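Local coordinates for glutamate--LysW ligase ArgX (Sulfolobus tokodaii, PDB 3VPB), which probably catalyses the ATP-dependent attachment of glutamate to the C-terminal glutamate of the carrier protein LysW, a step in arginine biosynthesis, at residues B[113-126]-B[137-150]. Numbering follows the deposited sequence.
Sequences ALKAYEQRGFPLID and VSLIRDVFEGKTII. With ADP (adenosine-5'-diphosphate), chain L.
With CG of Tyr-117 anti to its carbonyl carbon (chi1 -60°) and CG1 of Ile-140 set likewise (chi1 -57°), the two side chains cross at about a right angle, the Ile-140 CD1 methyl resting against the phenol between two antiparallel helices and a hairpin, an instance of how one buried tyrosine can tie helix to strand. CE1 of Tyr-117 lies 3.4 Å from CA of Gly-146, where a side chain would strike the ring, and CD1 of Ile-150 reaches the same CE1 at 3.5 Å. OH of Tyr-117 donates to OD2 of Asp-126 at 2.6 Å, on the anti lone pair; His-164 and Arg-153 also hold this carboxylate. A leucine at Tyr-117 would probably leave Asp-126 without its hydroxyl donor and open a gap beside Gly-146 and Ile-140. Farther along, Phe-122 lays one ring face over the Asp-142 carbonyl carbon and touches CG2 of Ile-140 with CE1 (3.7 Å). Backbone bonds pair Leu-124 with Ile-140, whose N reaches Leu-124 O at 2.7 Å, and Asp-126 with Ser-138. On the other sheet face Ile-125, joined by Val-137 from the loop before strand 138-140, packs against the ADP, with CG1 of Ile-125 3.7 Å from C6 of the adenine. Within this ATP-grasp domain, strand 138-140 edges the chain's four-stranded antiparallel sheet, strand 164-168 flanks 124-127 on its other side, and helices 110-120 and 143-153 cover the face bearing Leu-124, Asp-126 and Ile-140.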
loop_
_atom_site.group_PDB
_atom_site.type_symbol
_atom_site.label_atom_id
_atom_site.label_comp_id
_atom_site.label_asym_id
_atom_site.label_seq_id
_atom_site.Cartn_x
_atom_site.Cartn_y
_atom_site.Cartn_z
ATOM N N ALA B 113 20.574 3.351 -1.536
ATOM C CA ALA B 113 20.562 3.619 -0.078
ATOM C C ALA B 113 21.759 2.946 0.614
ATOM O O ALA B 113 22.470 3.560 1.446
ATOM C CB ALA B 113 19.237 3.173 0.552
ATOM N N LEU B 114 21.999 1.685 0.254
ATOM C CA LEU B 114 23.110 0.945 0.852
ATOM C C LEU B 114 24.443 1.593 0.507
ATOM O O LEU B 114 25.292 1.752 1.403
ATOM C CB LEU B 114 23.066 -0.550 0.521
ATOM C CG LEU B 114 24.143 -1.404 1.224
ATOM C CD1 LEU B 114 23.952 -1.452 2.769
ATOM C CD2 LEU B 114 24.147 -2.814 0.638
ATOM N N LYS B 115 24.628 1.964 -0.764
ATOM C CA LYS B 115 25.790 2.791 -1.177
ATOM C C LYS B 115 25.969 4.096 -0.390
ATOM O O LYS B 115 27.100 4.457 -0.000
ATOM C CB LYS B 115 25.745 3.084 -2.672
ATOM C CG LYS B 115 26.054 1.863 -3.506
ATOM C CD LYS B 115 25.865 2.131 -5.005
ATOM C CE LYS B 115 25.984 0.806 -5.757
ATOM N NZ LYS B 115 25.718 1.011 -7.207
ATOM N N ALA B 116 24.863 4.801 -0.163
ATOM C CA ALA B 116 24.877 6.016 0.657
ATOM C C ALA B 116 25.370 5.764 2.080
ATOM O O ALA B 116 26.199 6.524 2.584
ATOM C CB ALA B 116 23.494 6.700 0.676
ATOM N N TYR B 117 24.857 4.717 2.730
ATOM C CA TYR B 117 25.322 4.340 4.077
ATOM C C TYR B 117 26.809 4.060 4.053
ATOM O O TYR B 117 27.561 4.528 4.929
ATOM C CB TYR B 117 24.602 3.068 4.602
ATOM C CG TYR B 117 23.084 3.138 4.733
ATOM C CD1 TYR B 117 22.337 1.953 4.910
ATOM C CD2 TYR B 117 22.390 4.350 4.685
ATOM C CE1 TYR B 117 20.949 1.991 5.033
ATOM C CE2 TYR B 117 20.993 4.398 4.783
ATOM C CZ TYR B 117 20.281 3.204 4.972
ATOM O OH TYR B 117 18.911 3.195 5.085
ATOM N N GLU B 118 27.225 3.284 3.053
ATOM C CA GLU B 118 28.638 2.932 2.855
ATOM C C GLU B 118 29.541 4.150 2.606
ATOM O O GLU B 118 30.696 4.160 3.055
ATOM C CB GLU B 118 28.789 1.892 1.738
ATOM C CG GLU B 118 28.246 0.521 2.137
ATOM C CD GLU B 118 28.118 -0.455 0.980
ATOM O OE1 GLU B 118 28.179 -0.020 -0.204
ATOM O OE2 GLU B 118 27.962 -1.677 1.269
ATOM N N GLN B 119 29.026 5.167 1.918
ATOM C CA GLN B 119 29.807 6.379 1.608
ATOM C C GLN B 119 29.984 7.271 2.818
ATOM O O GLN B 119 31.036 7.890 2.977
ATOM C CB GLN B 119 29.156 7.198 0.483
ATOM C CG GLN B 119 29.412 6.620 -0.904
ATOM C CD GLN B 119 28.675 7.346 -2.021
ATOM O OE1 GLN B 119 28.455 6.781 -3.098
ATOM N NE2 GLN B 119 28.304 8.596 -1.780
ATOM N N ARG B 120 28.943 7.323 3.649
ATOM C CA ARG B 120 28.836 8.206 4.814
ATOM C C ARG B 120 29.362 7.580 6.101
ATOM O O ARG B 120 29.901 8.266 6.964
ATOM C CB ARG B 120 27.368 8.474 5.086
ATOM C CG ARG B 120 26.764 9.618 4.408
ATOM C CD ARG B 120 25.737 10.193 5.373
ATOM N NE ARG B 120 26.439 11.055 6.310
ATOM C CZ ARG B 120 26.723 12.324 6.061
ATOM N NH1 ARG B 120 26.313 12.894 4.924
ATOM N NH2 ARG B 120 27.394 13.017 6.962
ATOM N N GLY B 121 29.129 6.288 6.252
ATOM C CA GLY B 121 29.379 5.599 7.515
ATOM C C GLY B 121 28.364 5.954 8.588
ATOM O O GLY B 121 27.504 6.812 8.397
ATOM N N PHE B 122 28.478 5.297 9.738
ATOM C CA PHE B 122 27.486 5.435 10.809
ATOM C C PHE B 122 27.984 6.332 11.967
ATOM O O PHE B 122 29.195 6.480 12.147
ATOM C CB PHE B 122 27.093 4.027 11.267
ATOM C CG PHE B 122 26.625 3.159 10.136
ATOM C CD1 PHE B 122 25.414 3.426 9.487
ATOM C CD2 PHE B 122 27.419 2.120 9.670
ATOM C CE1 PHE B 122 24.989 2.642 8.418
ATOM C CE2 PHE B 122 27.000 1.336 8.605
ATOM C CZ PHE B 122 25.772 1.588 7.988
ATOM N N PRO B 123 27.062 6.939 12.750
ATOM C CA PRO B 123 25.600 6.822 12.627
ATOM C C PRO B 123 25.092 7.839 11.635
ATOM O O PRO B 123 25.793 8.827 11.326
ATOM C CB PRO B 123 25.103 7.200 14.025
ATOM C CG PRO B 123 26.113 8.231 14.469
ATOM C CD PRO B 123 27.430 7.641 13.996
ATOM N N LEU B 124 23.872 7.621 11.172
ATOM C CA LEU B 124 23.224 8.554 10.255
ATOM C C LEU B 124 21.725 8.571 10.512
ATOM O O LEU B 124 21.169 7.680 11.167
ATOM C CB LEU B 124 23.514 8.175 8.789
ATOM C CG LEU B 124 23.236 6.777 8.290
ATOM C CD1 LEU B 124 21.779 6.684 7.803
ATOM C CD2 LEU B 124 24.234 6.483 7.133
ATOM N N ILE B 125 21.064 9.590 9.973
ATOM C CA ILE B 125 19.600 9.634 9.927
ATOM C C ILE B 125 19.138 9.342 8.499
ATOM O O ILE B 125 19.696 9.832 7.561
ATOM C CB ILE B 125 19.088 11.024 10.409
ATOM C CG1 ILE B 125 19.322 11.141 11.918
ATOM C CG2 ILE B 125 17.607 11.327 9.981
ATOM C CD1 ILE B 125 18.190 10.563 12.818
ATOM N N ASP B 126 18.143 8.480 8.352
ATOM C CA ASP B 126 17.542 8.216 7.036
ATOM C C ASP B 126 16.050 8.520 7.188
ATOM O O ASP B 126 15.351 7.904 7.985
ATOM C CB ASP B 126 17.774 6.756 6.633
ATOM C CG ASP B 126 17.198 6.412 5.264
ATOM O OD1 ASP B 126 16.249 7.099 4.818
ATOM O OD2 ASP B 126 17.641 5.399 4.656
ATOM N N VAL B 137 11.342 8.652 10.467
ATOM C CA VAL B 137 12.670 9.274 10.635
ATOM C C VAL B 137 13.480 8.263 11.441
ATOM O O VAL B 137 13.172 7.992 12.607
ATOM C CB VAL B 137 12.613 10.625 11.372
ATOM C CG1 VAL B 137 14.036 11.209 11.595
ATOM C CG2 VAL B 137 11.738 11.637 10.593
ATOM N N SER B 138 14.505 7.706 10.825
ATOM C CA SER B 138 15.160 6.527 11.389
ATOM C C SER B 138 16.607 6.829 11.703
ATOM O O SER B 138 17.315 7.423 10.884
ATOM C CB SER B 138 15.120 5.395 10.394
ATOM O OG SER B 138 13.802 4.993 10.161
ATOM N N LEU B 139 17.019 6.423 12.896
ATOM C CA LEU B 139 18.409 6.516 13.333
ATOM C C LEU B 139 19.090 5.213 12.914
ATOM O O LEU B 139 18.628 4.108 13.298
ATOM C CB LEU B 139 18.466 6.772 14.870
ATOM C CG LEU B 139 19.817 7.046 15.566
ATOM C CD1 LEU B 139 20.599 8.157 14.865
ATOM C CD2 LEU B 139 19.677 7.347 17.070
ATOM N N ILE B 140 20.141 5.317 12.100
ATOM C CA ILE B 140 20.846 4.146 11.579
ATOM C C ILE B 140 22.287 4.121 12.078
ATOM O O ILE B 140 23.108 4.992 11.752
ATOM C CB ILE B 140 20.775 4.036 10.052
ATOM C CG1 ILE B 140 19.288 3.994 9.609
ATOM C CG2 ILE B 140 21.510 2.762 9.558
ATOM C CD1 ILE B 140 19.084 4.026 8.158
ATOM N N ARG B 141 22.578 3.113 12.877
ATOM C CA ARG B 141 23.833 3.123 13.643
ATOM C C ARG B 141 24.775 2.004 13.242
ATOM O O ARG B 141 25.919 1.987 13.670
ATOM C CB ARG B 141 23.526 3.117 15.134
ATOM C CG ARG B 141 22.819 4.400 15.557
ATOM C CD ARG B 141 22.035 4.197 16.773
ATOM N NE ARG B 141 20.914 3.267 16.603
ATOM C CZ ARG B 141 20.140 2.899 17.616
ATOM N NH1 ARG B 141 20.384 3.393 18.835
ATOM N NH2 ARG B 141 19.141 2.045 17.424
ATOM N N ASP B 142 24.293 1.080 12.412
ATOM C CA ASP B 142 25.117 -0.006 11.880
ATOM C C ASP B 142 24.469 -0.611 10.635
ATOM O O ASP B 142 23.344 -0.239 10.293
ATOM C CB ASP B 142 25.443 -1.075 12.943
ATOM C CG ASP B 142 24.216 -1.835 13.448
ATOM O OD1 ASP B 142 23.301 -2.160 12.681
ATOM O OD2 ASP B 142 24.188 -2.140 14.657
ATOM N N VAL B 143 25.174 -1.535 9.977
ATOM C CA VAL B 143 24.704 -2.096 8.706
ATOM C C VAL B 143 23.460 -2.983 8.851
ATOM O O VAL B 143 22.678 -3.101 7.912
ATOM C CB VAL B 143 25.789 -2.921 7.972
ATOM C CG1 VAL B 143 25.518 -2.901 6.477
ATOM C CG2 VAL B 143 27.179 -2.395 8.271
ATOM N N PHE B 144 23.308 -3.626 10.015
ATOM C CA PHE B 144 22.137 -4.485 10.263
ATOM C C PHE B 144 20.855 -3.651 10.279
ATOM O O PHE B 144 19.854 -3.997 9.627
ATOM C CB PHE B 144 22.244 -5.218 11.602
ATOM C CG PHE B 144 23.235 -6.371 11.620
ATOM C CD1 PHE B 144 24.076 -6.636 10.546
ATOM C CD2 PHE B 144 23.313 -7.181 12.741
ATOM C CE1 PHE B 144 25.000 -7.697 10.604
ATOM C CE2 PHE B 144 24.212 -8.257 12.799
ATOM C CZ PHE B 144 25.043 -8.513 11.736
ATOM N N GLU B 145 20.881 -2.572 11.067
ATOM C CA GLU B 145 19.774 -1.623 11.139
ATOM C C GLU B 145 19.537 -1.016 9.762
ATOM O O GLU B 145 18.389 -0.887 9.347
ATOM C CB GLU B 145 20.114 -0.508 12.126
ATOM C CG GLU B 145 18.988 0.435 12.508
ATOM C CD GLU B 145 19.283 1.143 13.848
ATOM O OE1 GLU B 145 20.469 1.430 14.170
ATOM O OE2 GLU B 145 18.315 1.412 14.582
ATOM N N GLY B 146 20.622 -0.638 9.076
ATOM C CA GLY B 146 20.526 -0.063 7.721
ATOM C C GLY B 146 19.797 -0.994 6.757
ATOM O O GLY B 146 18.879 -0.584 6.069
ATOM N N LYS B 147 20.191 -2.267 6.743
ATOM C CA LYS B 147 19.579 -3.265 5.834
ATOM C C LYS B 147 18.099 -3.498 6.119
ATOM O O LYS B 147 17.302 -3.634 5.186
ATOM C CB LYS B 147 20.333 -4.606 5.913
ATOM C CG LYS B 147 21.658 -4.602 5.148
ATOM C CD LYS B 147 22.446 -5.902 5.342
ATOM C CE LYS B 147 23.322 -6.156 4.145
ATOM N NZ LYS B 147 24.497 -7.027 4.408
ATOM N N THR B 148 17.733 -3.558 7.397
ATOM C CA THR B 148 16.324 -3.807 7.734
ATOM C C THR B 148 15.456 -2.592 7.424
ATOM O O THR B 148 14.343 -2.741 6.930
ATOM C CB THR B 148 16.103 -4.373 9.162
ATOM O OG1 THR B 148 14.741 -4.820 9.274
ATOM C CG2 THR B 148 16.336 -3.330 10.202
ATOM N N ILE B 149 15.984 -1.389 7.632
ATOM C CA ILE B 149 15.243 -0.177 7.249
ATOM C C ILE B 149 15.043 -0.121 5.735
ATOM O O ILE B 149 13.940 0.165 5.251
ATOM C CB ILE B 149 15.906 1.133 7.810
ATOM C CG1 ILE B 149 15.913 1.126 9.346
ATOM C CG2 ILE B 149 15.170 2.421 7.278
ATOM C CD1 ILE B 149 14.541 1.028 10.000
ATOM N N ILE B 150 16.095 -0.396 4.967
ATOM C CA ILE B 150 15.957 -0.440 3.504
ATOM C C ILE B 150 14.826 -1.370 3.077
ATOM O O ILE B 150 14.001 -1.008 2.240
ATOM C CB ILE B 150 17.281 -0.853 2.832
ATOM C CG1 ILE B 150 18.274 0.322 2.888
ATOM C CG2 ILE B 150 17.060 -1.273 1.385
ATOM C CD1 ILE B 150 19.705 -0.076 2.498
HETATM P PB ADP L . 9.260 15.676 10.558
HETATM O O1B ADP L . 8.754 16.441 9.393
HETATM O O2B ADP L . 9.191 16.383 11.902
HETATM O O3B ADP L . 8.790 14.253 10.655
HETATM P PA ADP L . 12.109 16.127 10.918
HETATM O O1A ADP L . 13.187 16.051 9.842
HETATM O O2A ADP L . 11.731 17.416 11.612
HETATM O O3A ADP L . 10.823 15.447 10.232
HETATM O "O5'" ADP L . 12.540 15.052 12.030
HETATM C "C5'" ADP L . 11.815 14.827 13.239
HETATM C "C4'" ADP L . 12.770 14.828 14.418
HETATM O "O4'" ADP L . 13.822 13.892 14.161
HETATM C "C3'" ADP L . 13.457 16.190 14.559
HETATM O "O3'" ADP L . 12.706 17.056 15.419
HETATM C "C2'" ADP L . 14.788 15.828 15.174
HETATM O "O2'" ADP L . 14.653 15.648 16.591
HETATM C "C1'" ADP L . 15.064 14.477 14.569
HETATM N N9 ADP L . 15.928 14.605 13.380
HETATM C C8 ADP L . 15.553 14.604 12.075
HETATM N N7 ADP L . 16.649 14.688 11.307
HETATM C C5 ADP L . 17.724 14.735 12.118
HETATM C C6 ADP L . 19.177 14.856 11.953
HETATM N N6 ADP L . 19.709 14.901 10.717
HETATM N N1 ADP L . 19.962 14.829 13.071
HETATM C C2 ADP L . 19.452 14.762 14.307
HETATM N N3 ADP L . 18.114 14.686 14.519
HETATM C C4 ADP L . 17.243 14.679 13.474
#